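Local atomic coordinates of APL1 (Anopheles gambiae, PDB entry 3O6N), a protein that probably pairs, as a leucine-rich repeat protein, with its partner LRIM1 in a complex that regulates complement-like immunity in the mosquito. Residues R276-N281 against V299-H304; N328-L333 against S347-D352; N343-H348 against V368-Q373; N354-L359 against Q380-L385. One frame throughout, in Å; residues are numbered along the deposited sequence.

Contact 1: residues R276-N281 against V299-H304; sequences RLYISN and VLDLSH
Asp301 lies across the contact from Tyr278 and Ser280. Asp301 CB rests 3.8 Å from Tyr278 CD1, and the carboxylate stands nearly upright to the phenol ring, the two planes 78° apart. CG is anti to the backbone N (chi1 -172°), which sends the carboxylate past Ser280 CB toward the turn. OD1 turns back on its own strand end: Ser303 N meets Asp301 OD1 nearly along the C-O axis at 3.0 Å, closing an Asx turn, while the Ser303 hydroxyl donates to the syn lone pair of the same oxygen. OD2 accepts a hydrogen bond from a water that lies 2.9 Å from Ser280 OG. One carboxylate thus shapes the turn after its strand and, through the water, reaches the equivalent turn of the neighbouring coil.

The backbones are in parallel register, as between successive coils of a leucine-rich repeat solenoid. Leu277 N donates to Val299 O (2.9 Å), Asp301 N to Leu277 O (3.1 Å) and Ile279 N to Asp301 O (2.8 Å); beyond the strands Asn281 N still finds Ser303 O. On the face turned to the core, Leu277 and Leu300 lie side by side, Leu277 CD2 to Leu300 CD1 3.8 Å. At the far end the Asn281 amide and the His304 ring also run side by side, their planes nearly parallel at 12°, with Asn281 OD1 against His304 CB.

Strands 252-254 and 322-324 continue the ladder on either side: Tyr278 touches Glu252 and Asp254, Asp301 packs on Tyr324, and Arg276 turns away to a salt bridge with Glu252.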
# COMPACT_ATOMS: atom_id res chain seq x y z
N ARG A 276 -9.48 11.69 -7.89
CA ARG A 276 -10.17 10.43 -7.64
C ARG A 276 -10.51 10.25 -6.16
O ARG A 276 -9.63 10.27 -5.29
CB ARG A 276 -9.34 9.25 -8.16
CG ARG A 276 -8.96 9.39 -9.63
CD ARG A 276 -8.16 8.18 -10.15
NE ARG A 276 -6.87 8.03 -9.49
CZ ARG A 276 -5.75 8.64 -9.87
NH1 ARG A 276 -5.76 9.47 -10.91
NH2 ARG A 276 -4.62 8.44 -9.20
N LEU A 277 -11.80 10.09 -5.88
CA LEU A 277 -12.30 9.97 -4.52
C LEU A 277 -13.19 8.75 -4.41
O LEU A 277 -14.30 8.73 -4.96
CB LEU A 277 -13.08 11.23 -4.14
CG LEU A 277 -13.77 11.31 -2.77
CD1 LEU A 277 -12.77 11.10 -1.64
CD2 LEU A 277 -14.48 12.66 -2.61
N TYR A 278 -12.70 7.72 -3.72
CA TYR A 278 -13.46 6.49 -3.57
C TYR A 278 -14.05 6.39 -2.17
O TYR A 278 -13.32 6.50 -1.18
CB TYR A 278 -12.58 5.27 -3.87
CG TYR A 278 -11.92 5.30 -5.23
CD1 TYR A 278 -12.60 4.88 -6.37
CD2 TYR A 278 -10.60 5.74 -5.37
CE1 TYR A 278 -11.98 4.90 -7.62
CE2 TYR A 278 -9.99 5.76 -6.61
CZ TYR A 278 -10.68 5.35 -7.73
OH TYR A 278 -10.06 5.38 -8.96
N ILE A 279 -15.37 6.23 -2.09
CA ILE A 279 -16.05 6.14 -0.81
C ILE A 279 -17.12 5.05 -0.82
O ILE A 279 -18.16 5.19 -0.19
CB ILE A 279 -16.72 7.50 -0.43
CG1 ILE A 279 -15.99 8.67 -1.09
CG2 ILE A 279 -16.77 7.67 1.07
CD1 ILE A 279 -16.47 10.04 -0.63
N SER A 280 -16.87 3.96 -1.54
CA SER A 280 -17.88 2.91 -1.63
C SER A 280 -17.94 2.15 -0.31
O SER A 280 -17.00 2.19 0.48
CB SER A 280 -17.57 1.93 -2.77
OG SER A 280 -16.59 0.98 -2.38
N ASN A 281 -19.06 1.46 -0.08
CA ASN A 281 -19.15 0.55 1.05
C ASN A 281 -18.87 1.21 2.40
O ASN A 281 -18.17 0.67 3.25
CB ASN A 281 -18.23 -0.66 0.82
CG ASN A 281 -18.69 -1.55 -0.32
OD1 ASN A 281 -19.48 -2.48 -0.11
ND2 ASN A 281 -18.22 -1.27 -1.53
N VAL A 299 -13.32 11.30 -10.73
CA VAL A 299 -13.91 10.01 -10.36
C VAL A 299 -14.48 10.08 -8.95
O VAL A 299 -13.79 10.48 -8.02
CB VAL A 299 -12.88 8.86 -10.46
CG1 VAL A 299 -13.50 7.54 -10.00
CG2 VAL A 299 -12.34 8.73 -11.88
N LEU A 300 -15.74 9.69 -8.81
CA LEU A 300 -16.40 9.69 -7.51
C LEU A 300 -17.17 8.39 -7.34
O LEU A 300 -18.14 8.14 -8.07
CB LEU A 300 -17.33 10.90 -7.37
CG LEU A 300 -18.05 11.09 -6.02
CD1 LEU A 300 -17.06 11.12 -4.86
CD2 LEU A 300 -18.89 12.36 -6.03
N ASP A 301 -16.73 7.57 -6.40
CA ASP A 301 -17.39 6.30 -6.16
C ASP A 301 -18.18 6.36 -4.86
O ASP A 301 -17.61 6.40 -3.77
CB ASP A 301 -16.36 5.17 -6.09
CG ASP A 301 -17.00 3.80 -6.03
OD1 ASP A 301 -18.23 3.73 -5.85
OD2 ASP A 301 -16.26 2.79 -6.15
N LEU A 302 -19.51 6.37 -4.99
CA LEU A 302 -20.39 6.41 -3.84
C LEU A 302 -21.24 5.15 -3.75
O LEU A 302 -22.25 5.12 -3.05
CB LEU A 302 -21.32 7.62 -3.93
CG LEU A 302 -20.65 9.00 -4.00
CD1 LEU A 302 -21.65 10.05 -4.44
CD2 LEU A 302 -20.02 9.35 -2.67
N SER A 303 -20.84 4.11 -4.48
CA SER A 303 -21.64 2.88 -4.54
C SER A 303 -21.68 2.17 -3.19
O SER A 303 -20.78 2.30 -2.38
CB SER A 303 -21.11 1.94 -5.64
OG SER A 303 -19.80 1.45 -5.33
N HIS A 304 -22.75 1.42 -2.97
CA HIS A 304 -22.90 0.62 -1.76
C HIS A 304 -22.90 1.47 -0.49
O HIS A 304 -22.08 1.28 0.41
CB HIS A 304 -21.85 -0.50 -1.69
CG HIS A 304 -22.07 -1.57 -2.70
ND1 HIS A 304 -21.53 -1.54 -3.97
CD2 HIS A 304 -22.81 -2.71 -2.65
CE1 HIS A 304 -21.91 -2.61 -4.64
NE2 HIS A 304 -22.69 -3.34 -3.86
O HOH W 1 -14.67 2.50 -3.91

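Contact 2: residues N328-L333 against S347-D352; sequences NSIVTL and SHNDWD
Ile330 and Val331 meet Asp350 and Asp352 through backbone bonds outside regular strand pairing, Asp350 N giving to Ile330 O (2.9 Å) and Asp352 N to Val331 O (2.8 Å, nearly straight at 173°). The setting is the last turns of a leucine-rich repeat solenoid, where the chain leaves the final coil for the C-terminal cap.

Asn349 is the polar side chain that ties the two coils. Its CG stands anti to the carbonyl carbon (chi1 -85°), which carries OD1 into the backbone of 328-330. There Ile330 N donates to Asn349 OD1 at 2.9 Å, from a position tilted 27° out of the amide carbonyl plane, and Asn328 N adds a long, weak bond. The other end of the amide, ND2, bonds Leu346 O, so Asn349 links the preceding coil to its own turn, an asparagine ladder step familiar from this fold. Asn328 plays the matching part one coil earlier: its OD1 accepts from Leu307 N, and its ND2 bonds Leu302 O and Leu325 O.

Trp351 fills the hydrophobic side. Ile330 CG2 lies 3.6 Å from Trp351 CZ3, the two side chains running the same way, and Leu333 CB also reaches CZ3. Ile330 O sits over one ring face, while the backbone of Thr332 meets the ring edge; the indole NE1 is spent on Leu346 O.

Asp350 divides its carboxylate between two partners. OD1 is bonded to Tyr379 OH, whereas Asp350 OD2 accepts from a water at 2.7 Å, and that same water donates to Ser329 O at 2.8 Å.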
# COMPACT_ATOMS: atom_id res chain seq x y z
N ASN A 328 -27.58 2.07 -3.67
CA ASN A 328 -28.02 2.98 -2.63
C ASN A 328 -29.54 2.95 -2.61
O ASN A 328 -30.15 1.97 -3.03
CB ASN A 328 -27.50 4.40 -2.89
CG ASN A 328 -26.03 4.56 -2.52
OD1 ASN A 328 -25.70 4.79 -1.36
ND2 ASN A 328 -25.16 4.46 -3.51
N SER A 329 -30.16 4.02 -2.11
CA SER A 329 -31.62 4.15 -2.17
C SER A 329 -32.02 5.48 -2.79
O SER A 329 -32.98 6.13 -2.36
CB SER A 329 -32.24 3.99 -0.77
OG SER A 329 -31.99 2.70 -0.25
N ILE A 330 -31.27 5.87 -3.82
CA ILE A 330 -31.43 7.19 -4.44
C ILE A 330 -32.72 7.31 -5.25
O ILE A 330 -33.09 6.40 -5.99
CB ILE A 330 -30.21 7.51 -5.33
CG1 ILE A 330 -28.95 7.60 -4.46
CG2 ILE A 330 -30.44 8.80 -6.10
CD1 ILE A 330 -27.65 7.52 -5.24
N VAL A 331 -33.39 8.45 -5.11
CA VAL A 331 -34.69 8.65 -5.75
C VAL A 331 -34.60 9.50 -7.02
O VAL A 331 -35.34 9.28 -7.97
CB VAL A 331 -35.69 9.29 -4.77
CG1 VAL A 331 -36.03 8.30 -3.66
CG2 VAL A 331 -35.12 10.57 -4.18
N THR A 332 -33.70 10.48 -7.03
CA THR A 332 -33.55 11.35 -8.19
C THR A 332 -32.09 11.69 -8.51
O THR A 332 -31.21 11.63 -7.66
CB THR A 332 -34.31 12.68 -8.01
OG1 THR A 332 -33.75 13.42 -6.92
CG2 THR A 332 -35.79 12.44 -7.74
N LEU A 333 -31.87 12.06 -9.77
CA LEU A 333 -30.56 12.51 -10.23
C LEU A 333 -30.77 13.49 -11.37
O LEU A 333 -31.55 13.22 -12.28
CB LEU A 333 -29.72 11.32 -10.70
CG LEU A 333 -28.32 11.66 -11.23
CD1 LEU A 333 -27.45 12.22 -10.10
CD2 LEU A 333 -27.66 10.44 -11.88
N SER A 347 -27.86 1.38 -11.09
CA SER A 347 -28.75 0.28 -10.72
C SER A 347 -28.83 0.07 -9.21
O SER A 347 -28.03 0.61 -8.44
CB SER A 347 -28.35 -1.02 -11.44
OG SER A 347 -27.16 -1.57 -10.90
N HIS A 348 -29.84 -0.69 -8.80
CA HIS A 348 -30.06 -0.97 -7.38
C HIS A 348 -30.22 0.31 -6.57
O HIS A 348 -29.48 0.56 -5.63
CB HIS A 348 -28.93 -1.82 -6.80
CG HIS A 348 -28.85 -3.19 -7.40
ND1 HIS A 348 -28.20 -3.45 -8.59
CD2 HIS A 348 -29.35 -4.38 -6.98
CE1 HIS A 348 -28.29 -4.74 -8.87
NE2 HIS A 348 -28.98 -5.32 -7.91
N ASN A 349 -31.20 1.13 -6.96
CA ASN A 349 -31.56 2.31 -6.18
C ASN A 349 -33.06 2.35 -5.93
O ASN A 349 -33.70 1.30 -5.79
CB ASN A 349 -31.04 3.58 -6.85
CG ASN A 349 -29.60 3.88 -6.47
OD1 ASN A 349 -29.33 4.26 -5.34
ND2 ASN A 349 -28.66 3.71 -7.41
N ASP A 350 -33.64 3.55 -5.87
CA ASP A 350 -35.08 3.69 -5.61
C ASP A 350 -35.67 4.83 -6.44
O ASP A 350 -36.31 5.74 -5.91
CB ASP A 350 -35.32 3.94 -4.12
CG ASP A 350 -36.79 3.85 -3.75
OD1 ASP A 350 -37.52 3.07 -4.39
OD2 ASP A 350 -37.21 4.56 -2.80
N TRP A 351 -35.47 4.74 -7.75
CA TRP A 351 -35.74 5.85 -8.66
C TRP A 351 -37.19 6.29 -8.76
O TRP A 351 -38.11 5.47 -8.75
CB TRP A 351 -35.24 5.52 -10.07
CG TRP A 351 -33.77 5.25 -10.12
CD1 TRP A 351 -33.16 4.06 -10.37
CD2 TRP A 351 -32.72 6.21 -9.91
NE1 TRP A 351 -31.80 4.21 -10.34
CE2 TRP A 351 -31.50 5.52 -10.05
CE3 TRP A 351 -32.70 7.57 -9.61
CZ2 TRP A 351 -30.27 6.15 -9.91
CZ3 TRP A 351 -31.47 8.20 -9.47
CH2 TRP A 351 -30.27 7.49 -9.62
N ASP A 352 -37.38 7.60 -8.87
CA ASP A 352 -38.63 8.17 -9.33
C ASP A 352 -38.60 8.12 -10.86
O ASP A 352 -37.61 8.51 -11.48
CB ASP A 352 -38.74 9.62 -8.86
CG ASP A 352 -39.88 10.36 -9.53
OD1 ASP A 352 -41.04 10.14 -9.14
OD2 ASP A 352 -39.61 11.17 -10.45
O HOH W 2 -35.44 5.76 -1.18

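Contact 3: residues N343-H348 against V368-Q373; sequences NLTLSH and VDDADQ. With NAG (2-acetamido-2-deoxy-beta-D-glucopyranose), chain D.
Asp370 reaches into the turn after Leu346 with both carboxylate oxygens, at the place where the C-terminal cap lies along the last strand of the leucine-rich repeat solenoid. Two kinds of polar contact hold the two segments together. The first is backbone to backbone: Asp369 N donates to Leu344 O at 2.8 Å, part of a single bridge between Leu344 and Val368 that continues the strand ladder by one step.

The second kind uses carboxylates as acceptors for backbone N-H groups and one hydroxyl. With CG between the backbone N and the carbonyl carbon (chi1 61°), Asp370 offers OD1 by its syn lone pair to Leu346 N (2.9 Å). Asp370 OD2 is gripped twice, by Ser347 N and by Ser347 OG (2.7 Å), both from the same face, well above the carboxylate plane. Two residues on, Asp372 does likewise with one oxygen: Asp372 OD1 takes His348 N on its syn lone pair (2.9 Å) and also stands over one face of the imidazole, while OD2 goes to Cys386 N. This concentration of N-H donors probably steadies the negative charge of both acids.

The main apolar contact is made by Val368, which touches two leucines: CG2 lies beside Leu344 CD2, and Val368 CG1 is 4.0 Å from Leu346 CD1, these last two side chains crossing at about a right angle.

Covalent chemistry marks the opposite end. Asn343 ND2 carries the N-acetylglucosamine through a 1.4 Å bond to C1, and Asp369 flanks the sugar: its OD1 accepts a weak bond from the acetamido N2 at 3.4 Å.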
# COMPACT_ATOMS: atom_id res chain seq x y z
N ASN A 343 -18.80 7.43 -17.69
CA ASN A 343 -19.14 6.17 -17.05
C ASN A 343 -20.02 6.45 -15.82
O ASN A 343 -19.59 7.10 -14.88
CB ASN A 343 -17.87 5.42 -16.64
CG ASN A 343 -18.13 3.95 -16.34
OD1 ASN A 343 -19.23 3.56 -15.93
ND2 ASN A 343 -17.12 3.11 -16.55
N LEU A 344 -21.25 5.94 -15.85
CA LEU A 344 -22.22 6.18 -14.79
C LEU A 344 -22.91 4.88 -14.39
O LEU A 344 -23.40 4.15 -15.26
CB LEU A 344 -23.25 7.20 -15.27
CG LEU A 344 -24.42 7.57 -14.35
CD1 LEU A 344 -23.92 8.25 -13.08
CD2 LEU A 344 -25.41 8.47 -15.09
N THR A 345 -22.95 4.58 -13.10
CA THR A 345 -23.73 3.43 -12.62
C THR A 345 -24.93 3.90 -11.81
O THR A 345 -24.82 4.84 -11.02
CB THR A 345 -22.89 2.43 -11.80
OG1 THR A 345 -22.35 3.06 -10.64
CG2 THR A 345 -21.75 1.85 -12.65
N LEU A 346 -26.07 3.24 -12.00
CA LEU A 346 -27.35 3.73 -11.48
C LEU A 346 -28.24 2.64 -10.89
O LEU A 346 -29.26 2.93 -10.27
CB LEU A 346 -28.13 4.43 -12.60
CG LEU A 346 -27.46 5.64 -13.25
CD1 LEU A 346 -28.23 6.06 -14.50
CD2 LEU A 346 -27.36 6.79 -12.26
N SER A 347 -27.86 1.38 -11.09
CA SER A 347 -28.75 0.28 -10.72
C SER A 347 -28.83 0.07 -9.21
O SER A 347 -28.03 0.61 -8.44
CB SER A 347 -28.35 -1.02 -11.44
OG SER A 347 -27.16 -1.57 -10.90
N HIS A 348 -29.84 -0.69 -8.80
CA HIS A 348 -30.06 -0.97 -7.38
C HIS A 348 -30.22 0.31 -6.57
O HIS A 348 -29.48 0.56 -5.63
CB HIS A 348 -28.93 -1.82 -6.80
CG HIS A 348 -28.85 -3.19 -7.40
ND1 HIS A 348 -28.20 -3.45 -8.59
CD2 HIS A 348 -29.35 -4.38 -6.98
CE1 HIS A 348 -28.29 -4.74 -8.87
NE2 HIS A 348 -28.98 -5.32 -7.91
N VAL A 368 -24.04 4.97 -19.39
CA VAL A 368 -24.68 4.27 -18.29
C VAL A 368 -24.27 2.80 -18.38
O VAL A 368 -24.61 2.11 -19.34
CB VAL A 368 -26.21 4.40 -18.34
CG1 VAL A 368 -26.85 3.53 -17.27
CG2 VAL A 368 -26.61 5.87 -18.16
N ASP A 369 -23.54 2.34 -17.37
CA ASP A 369 -22.85 1.05 -17.46
C ASP A 369 -23.69 -0.13 -17.00
O ASP A 369 -23.36 -1.28 -17.27
CB ASP A 369 -21.55 1.11 -16.65
CG ASP A 369 -20.70 -0.13 -16.84
OD1 ASP A 369 -20.24 -0.36 -17.97
OD2 ASP A 369 -20.49 -0.87 -15.85
N ASP A 370 -24.79 0.15 -16.30
CA ASP A 370 -25.58 -0.92 -15.71
C ASP A 370 -27.09 -0.79 -15.91
O ASP A 370 -27.57 0.13 -16.57
CB ASP A 370 -25.24 -1.08 -14.22
CG ASP A 370 -25.55 0.17 -13.41
OD1 ASP A 370 -25.83 1.23 -14.01
OD2 ASP A 370 -25.50 0.08 -12.16
N ALA A 371 -27.82 -1.74 -15.34
CA ALA A 371 -29.27 -1.77 -15.44
C ALA A 371 -29.85 -2.71 -14.39
O ALA A 371 -29.12 -3.51 -13.80
CB ALA A 371 -29.69 -2.24 -16.84
N ASP A 372 -31.15 -2.60 -14.14
CA ASP A 372 -31.84 -3.54 -13.27
C ASP A 372 -32.50 -4.60 -14.13
O ASP A 372 -33.00 -4.30 -15.21
CB ASP A 372 -32.92 -2.82 -12.45
CG ASP A 372 -32.34 -1.83 -11.47
OD1 ASP A 372 -31.40 -2.18 -10.73
OD2 ASP A 372 -32.84 -0.68 -11.43
N GLN A 373 -32.50 -5.85 -13.67
CA GLN A 373 -33.10 -6.93 -14.44
C GLN A 373 -34.57 -7.13 -14.09
O GLN A 373 -35.40 -7.35 -14.97
CB GLN A 373 -32.32 -8.23 -14.23
CG GLN A 373 -30.86 -8.15 -14.66
CD GLN A 373 -30.71 -7.75 -16.12
OE1 GLN A 373 -30.27 -6.64 -16.43
NE2 GLN A 373 -31.08 -8.65 -17.02
C1 NAG D . -17.43 1.82 -16.00
C2 NAG D . -16.54 0.86 -16.78
C3 NAG D . -16.52 -0.55 -16.18
C4 NAG D . -16.34 -0.50 -14.67
C5 NAG D . -17.32 0.48 -14.04
C6 NAG D . -17.10 0.56 -12.53
C7 NAG D . -16.27 1.25 -19.16
C8 NAG D . -16.91 1.26 -20.51
N2 NAG D . -17.00 0.78 -18.16
O3 NAG D . -15.47 -1.28 -16.75
O4 NAG D . -16.56 -1.79 -14.14
O5 NAG D . -17.17 1.76 -14.61
O6 NAG D . -18.20 0.01 -11.85
O7 NAG D . -15.12 1.67 -19.02
O HOH W 3 -26.48 -4.40 -11.87

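Contact 4: residues N354-L359 against Q380-L385; sequences NSLRAL and QLEHGL
Leu356 is the packed centre of this contact, pointing from the helix at the strand and turn of 380-385. Leu356 CB rests 3.8 Å from Glu382 CG. Further out, Leu356 CD1 is set between the two ends of the turn, close to the carbonyl oxygens of Glu382 and Leu385 and 3.9 Å from Leu385 CB. Those two residues are themselves tied by paired backbone bonds, Glu382 N to Leu385 O and Leu385 N to Glu382 O, around a type I' turn with Gly384 in it, so the leucine meets a hairpin end closed by two backbone bonds. Cys387 of the adjoining strand also touches Leu356. Glu382 belongs to the close part too: bent at chi2, it folds its carboxylate back over the aliphatic part of Arg357, Glu382 CD lying 3.4 Å from Arg357 CG. The ensuing salt bridge is bent, for Arg357 NE gives Glu382 OE1 a weak bond at 3.0 Å, with only 132° at the hydrogen and the two planes 73° apart. The stronger partner of the guanidinium is Glu389, which takes NH2.

The other side is looser. Gln380 NE2 comes no nearer than 3.9 Å to Arg357 NH2. Exposed His383 reaches the helix through a water that donates to Arg357 O (2.7 Å) and lies 2.7 Å from His383 NE2, while its ring stacks on Phe360.

Helix 354-359 and strand 380-382 run 22° apart, their axes 9.3 Å from each other. A short helix beside a small disulfide-linked hairpin, here with Cys353-Cys387 and Cys375-Cys386, is consistent with the cysteine-rich C-terminal caps of extracellular leucine-rich repeat domains.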
# COMPACT_ATOMS: atom_id res chain seq x y z
N ASN A 354 -40.14 9.83 -13.26
CA ASN A 354 -40.00 11.11 -13.94
C ASN A 354 -38.55 11.58 -13.97
O ASN A 354 -38.09 12.13 -14.97
CB ASN A 354 -40.89 12.18 -13.29
CG ASN A 354 -42.35 11.99 -13.61
OD1 ASN A 354 -43.19 11.92 -12.72
ND2 ASN A 354 -42.67 11.92 -14.90
N SER A 355 -37.84 11.36 -12.87
CA SER A 355 -36.44 11.74 -12.80
C SER A 355 -35.60 10.98 -13.83
O SER A 355 -34.73 11.55 -14.48
CB SER A 355 -35.89 11.53 -11.39
OG SER A 355 -34.59 12.09 -11.28
N LEU A 356 -35.88 9.68 -13.98
CA LEU A 356 -35.17 8.87 -14.97
C LEU A 356 -35.45 9.31 -16.40
O LEU A 356 -34.55 9.32 -17.24
CB LEU A 356 -35.50 7.39 -14.79
CG LEU A 356 -34.89 6.71 -13.57
CD1 LEU A 356 -35.27 5.23 -13.58
CD2 LEU A 356 -33.37 6.88 -13.54
N ARG A 357 -36.70 9.66 -16.69
CA ARG A 357 -37.04 10.14 -18.03
C ARG A 357 -36.27 11.41 -18.36
O ARG A 357 -35.73 11.56 -19.46
CB ARG A 357 -38.54 10.35 -18.19
CG ARG A 357 -39.31 9.05 -18.28
CD ARG A 357 -40.80 9.27 -18.49
NE ARG A 357 -41.54 8.16 -17.90
CZ ARG A 357 -42.23 8.24 -16.77
NH1 ARG A 357 -42.33 9.39 -16.12
NH2 ARG A 357 -42.85 7.17 -16.31
N ALA A 358 -36.23 12.34 -17.41
CA ALA A 358 -35.48 13.58 -17.60
C ALA A 358 -33.99 13.28 -17.74
O ALA A 358 -33.31 13.82 -18.62
CB ALA A 358 -35.72 14.53 -16.44
N LEU A 359 -33.48 12.40 -16.89
CA LEU A 359 -32.06 12.07 -16.88
C LEU A 359 -31.60 11.61 -18.26
O LEU A 359 -30.61 12.11 -18.79
CB LEU A 359 -31.77 10.97 -15.86
CG LEU A 359 -30.29 10.60 -15.69
CD1 LEU A 359 -29.50 11.80 -15.19
CD2 LEU A 359 -30.16 9.42 -14.74
N GLN A 380 -41.44 -0.34 -12.20
CA GLN A 380 -41.35 -0.72 -13.60
C GLN A 380 -40.01 -0.25 -14.14
O GLN A 380 -39.33 0.57 -13.52
CB GLN A 380 -42.48 -0.07 -14.40
CG GLN A 380 -42.38 1.45 -14.47
CD GLN A 380 -43.51 2.09 -15.27
OE1 GLN A 380 -44.38 1.40 -15.80
NE2 GLN A 380 -43.49 3.41 -15.37
N LEU A 381 -39.61 -0.78 -15.29
CA LEU A 381 -38.38 -0.34 -15.93
C LEU A 381 -38.58 0.96 -16.71
O LEU A 381 -39.52 1.09 -17.50
CB LEU A 381 -37.84 -1.43 -16.87
CG LEU A 381 -37.28 -2.69 -16.21
CD1 LEU A 381 -37.00 -3.75 -17.27
CD2 LEU A 381 -36.02 -2.37 -15.41
N GLU A 382 -37.70 1.92 -16.45
CA GLU A 382 -37.63 3.15 -17.22
C GLU A 382 -36.19 3.27 -17.69
O GLU A 382 -35.27 3.43 -16.87
CB GLU A 382 -38.02 4.35 -16.35
CG GLU A 382 -38.03 5.69 -17.08
CD GLU A 382 -38.84 5.65 -18.37
OE1 GLU A 382 -40.08 5.53 -18.31
OE2 GLU A 382 -38.22 5.72 -19.46
N HIS A 383 -35.99 3.16 -18.99
CA HIS A 383 -34.64 3.13 -19.56
C HIS A 383 -33.76 2.11 -18.83
O HIS A 383 -32.61 2.39 -18.48
CB HIS A 383 -34.02 4.52 -19.54
CG HIS A 383 -34.75 5.52 -20.38
ND1 HIS A 383 -34.91 5.37 -21.74
CD2 HIS A 383 -35.36 6.68 -20.05
CE1 HIS A 383 -35.59 6.40 -22.22
NE2 HIS A 383 -35.88 7.21 -21.21
N GLY A 384 -34.33 0.92 -18.60
CA GLY A 384 -33.57 -0.21 -18.10
C GLY A 384 -33.33 -0.20 -16.60
O GLY A 384 -32.57 -1.02 -16.09
N LEU A 385 -33.99 0.71 -15.89
CA LEU A 385 -33.80 0.86 -14.45
C LEU A 385 -35.14 0.89 -13.72
O LEU A 385 -36.08 1.53 -14.18
CB LEU A 385 -33.00 2.13 -14.16
CG LEU A 385 -31.57 2.14 -14.72
CD1 LEU A 385 -31.10 3.55 -15.02
CD2 LEU A 385 -30.63 1.44 -13.75
O HOH W 4 -36.42 9.82 -21.40

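The four contacts follow the solenoid to its C-terminal end. Contact 1 joins two regular coils and hands over to contact 2, about 16 Å away between centres, through Leu302 O and Asn328 ND2 (3.0 Å). The centres of contacts 2, 3 and 4 lie about 10 to 11 Å from one another: Trp351 NE1 bonds Leu346 O at 2.8 Å, Leu333 N meets Ser355 OG at 3.1 Å, and Asp372 N reaches Gly384 O at 2.9 Å. The segments of contacts 3 and 4 alternate along the chain. The glycan on Asn343 belongs to contact 3 and comes within about 7 Å of the Asp301 side chain in contact 1.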